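Local coordinates for membrane lipoprotein family protein (Aeropyrum pernix, PDB 4PEV) that binds adenosine and probably delivers nucleosides to an ABC transporter at the cell membrane, at residues G253-G256 / L257-V260; T227-F230 / D231-T234; G192-P196 / P197-F201; W287-P290 / Q291-I294. One frame throughout, in Å; residues are numbered along the deposited sequence.

Contacts 3, 2 and 1 come in that order along the chain, each at or just past the C-terminal end of a strand of one mixed sheet: 186-191 for contact 3, 222-226 for contact 2 and 248-254 for contact 1. These strands are neighbours, so the three turns cluster, the centre of contact 1 lying about 7 Å from that of contact 2 and about 12 Å from that of contact 3. All three touch adenosine and build this half's side of the nucleoside pocket. Contact 4 leads from the loop after 277-282 into strand 293-299 of the same sheet, away from the ligand; its centre is about 24 Å from that of contact 3, and it meets contact 1 through Val260 and Tyr288.

Contact 1: residues G253-G256 / L257-V260; sequences GVAG and LTHV. With ADN (adenosine), chain F.
A chi1 of 72° sets CG of His259 between its backbone N and carbonyl carbon, and the imidazole thereby folds back from near the start of helix 258-271 onto the end of strand 248-254, beside Gly253 and Ala255. Strand and helix open a beta-alpha-beta unit, and they are joined by a type II' beta turn from Ala255 to Thr258. His259 ND1 accepts a hydrogen bond from Ala255 N over 3.1 Å, with the donor tilted 30° out of the ring plane. Gly253 lies over one face of the ring, its CA 3.6 Å from the ring centroid in a CH-pi contact, where a side chain on Gly253 would collide with the imidazole. Over the opposite face stands Gly256 O, which takes a bond from His259 N at 3.2 Å. The turn's own bond, Thr258 N to Ala255 O, is weak; Ala255 CB packs on Thr258 CB at 3.6 Å, while Thr258 OG1 finds its main partner in Arg229 O. Because ND1 acts as acceptor, the ring proton probably sits on NE2, which bonds weakly to Gln285 OE1, and Phe263 meets the ring edge-to-face. With an alanine at His259, Ala255 N would probably lose its acceptor and a gap would open beside Gly253, letting the turn that presents Gly256 shift. This second-shell support matters because Gly256 belongs to the first shell of the ligand: its backbone N donates to O5' of adenosine over 2.7 Å, with an N-H...O angle of 152°.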
loop_
_atom_site.group_PDB
_atom_site.type_symbol
_atom_site.label_atom_id
_atom_site.label_comp_id
_atom_site.label_asym_id
_atom_site.label_seq_id
_atom_site.Cartn_x
_atom_site.Cartn_y
_atom_site.Cartn_z
ATOM N N GLY C 253 3.032 -1.934 7.690
ATOM C CA GLY C 253 2.105 -2.954 7.193
ATOM C C GLY C 253 2.011 -2.994 5.689
ATOM O O GLY C 253 1.386 -2.144 5.093
ATOM N N VAL C 254 2.627 -3.990 5.071
ATOM C CA VAL C 254 2.632 -4.087 3.612
ATOM C C VAL C 254 2.043 -5.430 3.134
ATOM O O VAL C 254 2.548 -6.051 2.199
ATOM C CB VAL C 254 4.056 -3.892 3.032
ATOM C CG1 VAL C 254 3.968 -3.428 1.587
ATOM C CG2 VAL C 254 4.856 -2.880 3.838
ATOM N N ALA C 255 0.925 -5.831 3.726
ATOM C CA ALA C 255 0.392 -7.176 3.526
ATOM C C ALA C 255 -1.140 -7.270 3.444
ATOM O O ALA C 255 -1.715 -8.308 3.780
ATOM C CB ALA C 255 0.910 -8.068 4.641
ATOM N N GLY C 256 -1.805 -6.218 2.977
ATOM C CA GLY C 256 -3.272 -6.195 2.972
ATOM C C GLY C 256 -3.895 -6.616 4.307
ATOM O O GLY C 256 -3.498 -6.158 5.386
ATOM N N LEU C 257 -4.856 -7.521 4.234
ATOM C CA LEU C 257 -5.555 -7.980 5.415
ATOM C C LEU C 257 -4.588 -8.603 6.419
ATOM O O LEU C 257 -4.800 -8.506 7.635
ATOM C CB LEU C 257 -6.633 -9.011 5.021
ATOM C CG LEU C 257 -7.398 -9.687 6.171
ATOM C CD1 LEU C 257 -8.059 -8.657 7.085
ATOM C CD2 LEU C 257 -8.421 -10.674 5.652
ATOM N N THR C 258 -3.549 -9.257 5.906
ATOM C CA THR C 258 -2.603 -9.963 6.752
ATOM C C THR C 258 -2.077 -9.073 7.861
ATOM O O THR C 258 -1.974 -9.503 9.000
ATOM C CB THR C 258 -1.401 -10.532 5.957
ATOM O OG1 THR C 258 -1.866 -11.308 4.846
ATOM C CG2 THR C 258 -0.521 -11.417 6.844
ATOM N N HIS C 259 -1.759 -7.823 7.554
ATOM C CA HIS C 259 -1.152 -6.975 8.586
ATOM C C HIS C 259 -2.155 -6.330 9.523
ATOM O O HIS C 259 -1.771 -5.472 10.300
ATOM C CB HIS C 259 -0.180 -5.941 8.012
ATOM C CG HIS C 259 -0.827 -4.820 7.277
ATOM N ND1 HIS C 259 -0.973 -4.826 5.915
ATOM C CD2 HIS C 259 -1.317 -3.632 7.700
ATOM C CE1 HIS C 259 -1.535 -3.696 5.524
ATOM N NE2 HIS C 259 -1.756 -2.953 6.587
ATOM N N VAL C 260 -3.428 -6.721 9.466
ATOM C CA VAL C 260 -4.328 -6.362 10.551
ATOM C C VAL C 260 -3.911 -7.164 11.773
ATOM O O VAL C 260 -3.977 -6.667 12.886
ATOM C CB VAL C 260 -5.806 -6.594 10.220
ATOM C CG1 VAL C 260 -6.663 -6.529 11.486
ATOM C CG2 VAL C 260 -6.273 -5.555 9.207
HETATM O "O5'" ADN F . -1.170 -3.949 1.594
HETATM C "C5'" ADN F . 0.108 -3.652 0.999
HETATM C "C4'" ADN F . 0.201 -3.881 -0.513
HETATM O "O4'" ADN F . 0.060 -5.262 -0.856
HETATM C "C3'" ADN F . -0.829 -3.174 -1.389
HETATM O "O3'" ADN F . -0.500 -1.799 -1.613
HETATM C "C2'" ADN F . -0.807 -4.023 -2.655
HETATM O "O2'" ADN F . 0.261 -3.679 -3.549
HETATM C "C1'" ADN F . -0.582 -5.412 -2.119
HETATM N N9 ADN F . -1.862 -6.115 -1.904
HETATM C C8 ADN F . -2.707 -5.985 -0.855
HETATM N N7 ADN F . -3.785 -6.804 -0.985
HETATM C C5 ADN F . -3.614 -7.478 -2.143
HETATM C C6 ADN F . -4.355 -8.499 -2.914
HETATM N N6 ADN F . -5.528 -8.968 -2.449
HETATM N N1 ADN F . -3.831 -8.930 -4.088
HETATM C C2 ADN F . -2.662 -8.461 -4.574
HETATM N N3 ADN F . -1.938 -7.535 -3.932
HETATM C C4 ADN F . -2.351 -7.015 -2.745
#

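Contact 2: residues T227-F230 / D231-T234; sequences TGRF and DDPT. With ADN (adenosine), chain F.
Arg229 turns toward the acidic pair Asp231 and Asp232, whereas Phe230, between them in the chain, sends its ring the other way, onto the bound adenosine. That ring is the first shell: it lies nearly parallel to the purine, with adenine C4 3.4 Å above the plane of Phe230 and over its centre. One step out, the two carboxylates approach the Arg229 guanidinium differently. Asp231 OD1 sits over a face, 3.2 Å from Arg229 NH2, a salt bridge of charges alone with no N-H pointing at the oxygen. Asp232 OD2 comes in at the edge and takes a weak, fairly straight bond from Arg229 NE at 3.4 Å, the carboxylate turned 81° from the guanidinium. A bend at chi3 (56°) turns the guanidinium so that one face meets Asp231 and its NE edge meets Asp232. Further out, Thr227 OG1 accepts from Arg229 N at 3.3 Å, an ST turn, and Asp232 serves as N-cap of helix 233-245, its OD1 bonded to Leu235 N. Asp232 N also makes a weak bond with Thr258 OG1. The salt-bridge network is thus mainly electrostatic and loosely directed, while the stricter backbone and capping bonds are more likely to fix the turn that carries Phe230.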
loop_
_atom_site.group_PDB
_atom_site.type_symbol
_atom_site.label_atom_id
_atom_site.label_comp_id
_atom_site.label_asym_id
_atom_site.label_seq_id
_atom_site.Cartn_x
_atom_site.Cartn_y
_atom_site.Cartn_z
ATOM N N THR C 227 5.309 -12.915 4.481
ATOM C CA THR C 227 4.459 -13.963 5.040
ATOM C C THR C 227 3.968 -14.884 3.937
ATOM O O THR C 227 3.669 -16.048 4.187
ATOM C CB THR C 227 3.199 -13.393 5.699
ATOM O OG1 THR C 227 2.389 -12.760 4.696
ATOM C CG2 THR C 227 3.560 -12.410 6.795
ATOM N N GLY C 228 3.842 -14.348 2.732
ATOM C CA GLY C 228 3.460 -15.140 1.574
ATOM C C GLY C 228 1.976 -15.088 1.260
ATOM O O GLY C 228 1.526 -15.620 0.241
ATOM N N ARG C 229 1.204 -14.454 2.129
ATOM C CA ARG C 229 -0.230 -14.390 1.946
ATOM C C ARG C 229 -0.680 -12.947 2.152
ATOM O O ARG C 229 0.001 -12.173 2.818
ATOM C CB ARG C 229 -0.895 -15.407 2.891
ATOM C CG ARG C 229 -0.700 -16.853 2.398
ATOM C CD ARG C 229 -1.103 -17.984 3.349
ATOM N NE ARG C 229 -2.498 -17.903 3.802
ATOM C CZ ARG C 229 -3.577 -18.136 3.049
ATOM N NH1 ARG C 229 -3.462 -18.481 1.772
ATOM N NH2 ARG C 229 -4.794 -18.022 3.576
ATOM N N PHE C 230 -1.783 -12.570 1.514
ATOM C CA PHE C 230 -2.404 -11.248 1.716
ATOM C C PHE C 230 -3.691 -11.320 2.528
ATOM O O PHE C 230 -4.270 -10.297 2.857
ATOM C CB PHE C 230 -2.753 -10.619 0.386
ATOM C CG PHE C 230 -1.602 -9.967 -0.297
ATOM C CD1 PHE C 230 -0.954 -8.893 0.292
ATOM C CD2 PHE C 230 -1.187 -10.392 -1.560
ATOM C CE1 PHE C 230 0.104 -8.268 -0.350
ATOM C CE2 PHE C 230 -0.130 -9.775 -2.197
ATOM C CZ PHE C 230 0.514 -8.710 -1.595
ATOM N N ASP C 231 -4.116 -12.528 2.874
ATOM C CA ASP C 231 -5.412 -12.748 3.507
ATOM C C ASP C 231 -5.328 -13.597 4.793
ATOM O O ASP C 231 -6.280 -14.278 5.126
ATOM C CB ASP C 231 -6.322 -13.444 2.497
ATOM C CG ASP C 231 -5.773 -14.812 2.043
ATOM O OD1 ASP C 231 -4.555 -15.096 2.188
ATOM O OD2 ASP C 231 -6.580 -15.607 1.522
ATOM N N ASP C 232 -4.206 -13.563 5.512
ATOM C CA ASP C 232 -4.054 -14.378 6.712
ATOM C C ASP C 232 -3.657 -13.526 7.944
ATOM O O ASP C 232 -2.495 -13.487 8.329
ATOM C CB ASP C 232 -3.042 -15.502 6.435
ATOM C CG ASP C 232 -3.114 -16.649 7.459
ATOM O OD1 ASP C 232 -3.665 -16.459 8.573
ATOM O OD2 ASP C 232 -2.598 -17.750 7.153
ATOM N N PRO C 233 -4.627 -12.846 8.567
ATOM C CA PRO C 233 -4.376 -12.071 9.792
ATOM C C PRO C 233 -3.664 -12.815 10.935
ATOM O O PRO C 233 -2.881 -12.226 11.653
ATOM C CB PRO C 233 -5.784 -11.666 10.247
ATOM C CG PRO C 233 -6.602 -11.645 9.007
ATOM C CD PRO C 233 -5.985 -12.623 8.039
ATOM N N THR C 234 -3.958 -14.092 11.120
ATOM C CA THR C 234 -3.350 -14.867 12.197
ATOM C C THR C 234 -1.862 -15.030 11.965
ATOM O O THR C 234 -1.066 -14.913 12.895
ATOM C CB THR C 234 -3.972 -16.277 12.290
ATOM O OG1 THR C 234 -5.400 -16.167 12.252
ATOM C CG2 THR C 234 -3.542 -16.983 13.578
HETATM O "O5'" ADN F . -1.170 -3.949 1.594
HETATM C "C5'" ADN F . 0.108 -3.652 0.999
HETATM C "C4'" ADN F . 0.201 -3.881 -0.513
HETATM O "O4'" ADN F . 0.060 -5.262 -0.856
HETATM C "C3'" ADN F . -0.829 -3.174 -1.389
HETATM O "O3'" ADN F . -0.500 -1.799 -1.613
HETATM C "C2'" ADN F . -0.807 -4.023 -2.655
HETATM O "O2'" ADN F . 0.261 -3.679 -3.549
HETATM C "C1'" ADN F . -0.582 -5.412 -2.119
HETATM N N9 ADN F . -1.862 -6.115 -1.904
HETATM C C8 ADN F . -2.707 -5.985 -0.855
HETATM N N7 ADN F . -3.785 -6.804 -0.985
HETATM C C5 ADN F . -3.614 -7.478 -2.143
HETATM C C6 ADN F . -4.355 -8.499 -2.914
HETATM N N6 ADN F . -5.528 -8.968 -2.449
HETATM N N1 ADN F . -3.831 -8.930 -4.088
HETATM C C2 ADN F . -2.662 -8.461 -4.574
HETATM N N3 ADN F . -1.938 -7.535 -3.932
HETATM C C4 ADN F . -2.351 -7.015 -2.745
#

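Contact 3: residues G192-P196 / P197-F201. With ADN (adenosine), chain F.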
loop_
_atom_site.group_PDB
_atom_site.type_symbol
_atom_site.label_atom_id
_atom_site.label_comp_id
_atom_site.label_asym_id
_atom_site.label_seq_id
_atom_site.Cartn_x
_atom_site.Cartn_y
_atom_site.Cartn_z
ATOM N N GLY C 192 3.149 -9.281 2.504
ATOM C CA GLY C 192 2.350 -10.369 1.964
ATOM C C GLY C 192 3.184 -11.218 1.032
ATOM O O GLY C 192 4.191 -11.785 1.438
HETATM N N MSE C 193 2.778 -11.279 -0.230
HETATM C CA MSE C 193 3.429 -12.150 -1.203
HETATM C C MSE C 193 4.632 -11.508 -1.826
HETATM O O MSE C 193 4.706 -10.278 -1.969
HETATM C CB MSE C 193 2.468 -12.480 -2.334
HETATM C CG MSE C 193 1.214 -13.184 -1.841
HETATM SE SE MSE C 193 0.105 -13.638 -3.411
HETATM C CE MSE C 193 1.087 -15.298 -3.881
ATOM N N ASP C 194 5.581 -12.351 -2.228
ATOM C CA ASP C 194 6.793 -11.893 -2.887
ATOM C C ASP C 194 6.539 -11.591 -4.371
ATOM O O ASP C 194 6.739 -12.441 -5.242
ATOM C CB ASP C 194 7.886 -12.940 -2.724
ATOM C CG ASP C 194 9.241 -12.427 -3.148
ATOM O OD1 ASP C 194 9.296 -11.556 -4.064
ATOM O OD2 ASP C 194 10.244 -12.894 -2.548
ATOM N N ILE C 195 6.119 -10.365 -4.650
ATOM C CA ILE C 195 5.732 -9.961 -5.991
ATOM C C ILE C 195 6.192 -8.532 -6.263
ATOM O O ILE C 195 6.514 -7.816 -5.314
ATOM C CB ILE C 195 4.214 -10.067 -6.149
ATOM C CG1 ILE C 195 3.477 -9.287 -5.047
ATOM C CG2 ILE C 195 3.793 -11.527 -6.093
ATOM C CD1 ILE C 195 2.047 -8.957 -5.419
ATOM N N PRO C 196 6.221 -8.112 -7.554
ATOM C CA PRO C 196 6.800 -6.829 -7.974
ATOM C C PRO C 196 6.403 -5.583 -7.210
ATOM O O PRO C 196 7.286 -4.800 -6.885
ATOM C CB PRO C 196 6.395 -6.724 -9.446
ATOM C CG PRO C 196 6.446 -8.136 -9.901
ATOM C CD PRO C 196 5.885 -8.931 -8.743
ATOM N N PRO C 197 5.107 -5.388 -6.911
ATOM C CA PRO C 197 4.776 -4.157 -6.175
ATOM C C PRO C 197 5.454 -4.121 -4.820
ATOM O O PRO C 197 5.975 -3.078 -4.414
ATOM C CB PRO C 197 3.268 -4.225 -6.007
ATOM C CG PRO C 197 2.799 -5.238 -7.012
ATOM C CD PRO C 197 3.919 -6.217 -7.160
ATOM N N LEU C 198 5.481 -5.261 -4.144
ATOM C CA LEU C 198 6.163 -5.348 -2.856
ATOM C C LEU C 198 7.676 -5.243 -2.968
ATOM O O LEU C 198 8.333 -4.819 -2.005
ATOM C CB LEU C 198 5.757 -6.609 -2.090
ATOM C CG LEU C 198 4.512 -6.349 -1.227
ATOM C CD1 LEU C 198 3.300 -5.924 -2.042
ATOM C CD2 LEU C 198 4.174 -7.577 -0.415
ATOM N N TRP C 199 8.237 -5.606 -4.123
ATOM C CA TRP C 199 9.647 -5.334 -4.367
ATOM C C TRP C 199 9.859 -3.825 -4.254
ATOM O O TRP C 199 10.784 -3.365 -3.588
ATOM C CB TRP C 199 10.096 -5.790 -5.744
ATOM C CG TRP C 199 9.938 -7.240 -6.036
ATOM C CD1 TRP C 199 9.655 -8.233 -5.154
ATOM C CD2 TRP C 199 10.099 -7.869 -7.314
ATOM N NE1 TRP C 199 9.602 -9.454 -5.804
ATOM C CE2 TRP C 199 9.875 -9.256 -7.132
ATOM C CE3 TRP C 199 10.402 -7.392 -8.605
ATOM C CZ2 TRP C 199 9.936 -10.177 -8.195
ATOM C CZ3 TRP C 199 10.461 -8.304 -9.663
ATOM C CH2 TRP C 199 10.226 -9.683 -9.448
ATOM N N ARG C 200 8.979 -3.057 -4.882
ATOM C CA ARG C 200 9.093 -1.606 -4.858
ATOM C C ARG C 200 8.932 -1.022 -3.455
ATOM O O ARG C 200 9.647 -0.081 -3.094
ATOM C CB ARG C 200 8.088 -0.976 -5.818
ATOM C CG ARG C 200 8.350 -1.365 -7.259
ATOM C CD ARG C 200 7.666 -0.456 -8.270
ATOM N NE ARG C 200 6.300 -0.869 -8.560
ATOM C CZ ARG C 200 5.982 -1.968 -9.225
ATOM N NH1 ARG C 200 6.935 -2.785 -9.665
ATOM N NH2 ARG C 200 4.702 -2.256 -9.447
ATOM N N PHE C 201 8.000 -1.576 -2.675
ATOM C CA PHE C 201 7.844 -1.179 -1.273
ATOM C C PHE C 201 9.147 -1.453 -0.550
ATOM O O PHE C 201 9.718 -0.553 0.048
ATOM C CB PHE C 201 6.698 -1.935 -0.558
ATOM C CG PHE C 201 5.323 -1.349 -0.794
ATOM C CD1 PHE C 201 4.938 -0.171 -0.177
ATOM C CD2 PHE C 201 4.399 -1.991 -1.621
ATOM C CE1 PHE C 201 3.665 0.359 -0.382
ATOM C CE2 PHE C 201 3.134 -1.460 -1.833
ATOM C CZ PHE C 201 2.763 -0.288 -1.210
HETATM O "O5'" ADN F . -1.170 -3.949 1.594
HETATM C "C5'" ADN F . 0.108 -3.652 0.999
HETATM C "C4'" ADN F . 0.201 -3.881 -0.513
HETATM O "O4'" ADN F . 0.060 -5.262 -0.856
HETATM C "C3'" ADN F . -0.829 -3.174 -1.389
HETATM O "O3'" ADN F . -0.500 -1.799 -1.613
HETATM C "C2'" ADN F . -0.807 -4.023 -2.655
HETATM O "O2'" ADN F . 0.261 -3.679 -3.549
HETATM C "C1'" ADN F . -0.582 -5.412 -2.119
HETATM N N9 ADN F . -1.862 -6.115 -1.904
HETATM C C8 ADN F . -2.707 -5.985 -0.855
HETATM N N7 ADN F . -3.785 -6.804 -0.985
HETATM C C5 ADN F . -3.614 -7.478 -2.143
HETATM C C6 ADN F . -4.355 -8.499 -2.914
HETATM N N6 ADN F . -5.528 -8.968 -2.449
HETATM N N1 ADN F . -3.831 -8.930 -4.088
HETATM C C2 ADN F . -2.662 -8.461 -4.574
HETATM N N3 ADN F . -1.938 -7.535 -3.932
HETATM C C4 ADN F . -2.351 -7.015 -2.745
#
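This is a local contact at the N-terminal end of helix 196-214, where Trp199 of the first turn folds back over the loop residues Asp194 and Ile195 and the first helical residue, Pro196. With chi1 near -60°, CG of Trp199 stands opposite its carbonyl carbon and the indole lies back along Pro196. Trp199 NE1 donates to Asp194 OD1 at 2.7 Å, practically within the ring plane, and the oxygen is met nearly along its C-O axis. The carboxylate stands at 88° to the indole. Over one indole face, Pro196 CA lies 3.8 Å from the centroid of the five-membered ring of Trp199 in a CH-pi contact. Ile195 is the N-cap residue, and Ile195 O receives Trp199 N at 3.0 Å. A leucine in place of Trp199 would probably leave Asp194 OD1 without its donor and bare the backbone around Pro196. Outside, His401 bonds to Asp194 OD2, and Tyr404 stacks on Trp199. Leu198 CD1 lies 3.5 Å from adenosine O4'; with Pro197 and Phe201 it lines the nucleoside pocket. The Asp194 carboxylate, bonded through both oxygens, probably has little freedom to rotate, and the in-plane N-H bond is likely to fix the tilt of the indole against it.

Contact 4: residues W287-P290 / Q291-I294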
loop_
_atom_site.group_PDB
_atom_site.type_symbol
_atom_site.label_atom_id
_atom_site.label_comp_id
_atom_site.label_asym_id
_atom_site.label_seq_id
_atom_site.Cartn_x
_atom_site.Cartn_y
_atom_site.Cartn_z
ATOM N N TRP C 287 -7.353 5.032 12.414
ATOM C CA TRP C 287 -8.621 4.808 13.110
ATOM C C TRP C 287 -8.736 3.438 13.752
ATOM O O TRP C 287 -9.485 3.279 14.702
ATOM C CB TRP C 287 -9.801 5.010 12.138
ATOM C CG TRP C 287 -9.831 4.009 11.047
ATOM C CD1 TRP C 287 -9.295 4.137 9.817
ATOM C CD2 TRP C 287 -10.395 2.695 11.115
ATOM N NE1 TRP C 287 -9.490 2.990 9.105
ATOM C CE2 TRP C 287 -10.169 2.089 9.878
ATOM C CE3 TRP C 287 -11.087 1.978 12.112
ATOM C CZ2 TRP C 287 -10.596 0.803 9.590
ATOM C CZ3 TRP C 287 -11.514 0.700 11.835
ATOM C CH2 TRP C 287 -11.266 0.121 10.577
ATOM N N TYR C 288 -8.031 2.440 13.227
ATOM C CA TYR C 288 -8.158 1.083 13.766
ATOM C C TYR C 288 -7.663 1.034 15.231
ATOM O O TYR C 288 -8.332 0.468 16.099
ATOM C CB TYR C 288 -7.463 0.048 12.856
ATOM C CG TYR C 288 -7.606 -1.397 13.310
ATOM C CD1 TYR C 288 -8.758 -2.129 13.040
ATOM C CD2 TYR C 288 -6.578 -2.029 14.005
ATOM C CE1 TYR C 288 -8.887 -3.446 13.452
ATOM C CE2 TYR C 288 -6.696 -3.343 14.426
ATOM C CZ TYR C 288 -7.852 -4.050 14.147
ATOM O OH TYR C 288 -7.951 -5.360 14.572
ATOM N N ASP C 289 -6.510 1.651 15.486
ATOM C CA ASP C 289 -6.046 1.946 16.849
ATOM C C ASP C 289 -5.064 3.100 16.790
ATOM O O ASP C 289 -3.924 2.907 16.388
ATOM C CB ASP C 289 -5.377 0.752 17.532
ATOM C CG ASP C 289 -4.780 1.124 18.892
ATOM O OD1 ASP C 289 -5.305 2.023 19.592
ATOM O OD2 ASP C 289 -3.763 0.529 19.264
ATOM N N PRO C 290 -5.488 4.302 17.203
ATOM C CA PRO C 290 -4.658 5.484 16.963
ATOM C C PRO C 290 -3.473 5.662 17.936
ATOM O O PRO C 290 -2.517 6.383 17.627
ATOM C CB PRO C 290 -5.662 6.638 17.101
ATOM C CG PRO C 290 -6.999 6.014 17.357
ATOM C CD PRO C 290 -6.717 4.664 17.921
ATOM N N GLN C 291 -3.542 5.025 19.096
ATOM C CA GLN C 291 -2.443 5.062 20.045
ATOM C C GLN C 291 -1.202 4.439 19.431
ATOM O O GLN C 291 -0.107 4.953 19.596
ATOM C CB GLN C 291 -2.807 4.313 21.332
ATOM C CG GLN C 291 -3.765 5.059 22.261
ATOM C CD GLN C 291 -4.735 4.125 22.984
ATOM O OE1 GLN C 291 -5.230 3.153 22.403
ATOM N NE2 GLN C 291 -5.019 4.421 24.250
ATOM N N THR C 292 -1.377 3.340 18.707
ATOM C CA THR C 292 -0.245 2.630 18.087
ATOM C C THR C 292 -0.064 2.851 16.566
ATOM O O THR C 292 1.051 2.707 16.053
ATOM C CB THR C 292 -0.315 1.110 18.380
ATOM O OG1 THR C 292 -1.491 0.537 17.777
ATOM C CG2 THR C 292 -0.314 0.856 19.913
ATOM N N ILE C 293 -1.139 3.181 15.849
ATOM C CA ILE C 293 -1.057 3.342 14.395
ATOM C C ILE C 293 -0.823 4.807 14.123
ATOM O O ILE C 293 -1.752 5.585 14.032
ATOM C CB ILE C 293 -2.311 2.813 13.656
ATOM C CG1 ILE C 293 -2.535 1.350 14.029
ATOM C CG2 ILE C 293 -2.136 2.899 12.144
ATOM C CD1 ILE C 293 -3.884 0.792 13.618
ATOM N N ILE C 294 0.440 5.172 13.995
ATOM C CA ILE C 294 0.832 6.581 14.053
ATOM C C ILE C 294 0.718 7.312 12.702
ATOM O O ILE C 294 0.544 8.522 12.673
ATOM C CB ILE C 294 2.248 6.695 14.658
ATOM C CG1 ILE C 294 2.474 8.073 15.274
ATOM C CG2 ILE C 294 3.317 6.358 13.630
ATOM C CD1 ILE C 294 3.875 8.262 15.819
#
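Asp289 reaches forward to Thr292 and Ile293, across the turn that leads into strand 293-299. Asp289 CB lies 4.2 Å from Ile293 CD1 and a little nearer Thr292 OG1. A chi1 of 174° swings CG away from the backbone N and beside the carbonyl carbon, which carries the carboxylate over the turn. At the tip, Asp289 OD2 accepts from Thr292 OG1 at 2.7 Å; the hydroxyl comes from above the carboxylate plane, 47° out of it. The other oxygen, Asp289 OD1, lies 3.5 Å from Gln291 N. The main chain closes the same turn, Asp289 O taking Ile293 N at 2.8 Å with a C=O...N angle of 163°. Beside these bonds, Ile293 CD1 meets Tyr288 CB at 3.7 Å and stands at the edge of the tyrosine ring, whose OH bonds to Asn264 of helix 258-271. Pro290 packs on helix 358-372. The adenosine is about 13 Å from the Ile293 side chain, so this is a structural turn, held by hydrogen bonds and apolar packing, away from the ligand. The carboxylate and the carbonyl of one aspartate thus satisfy the hydroxyl of Thr292 and the N-H of Ile293, tying the loop to the first residue of the strand.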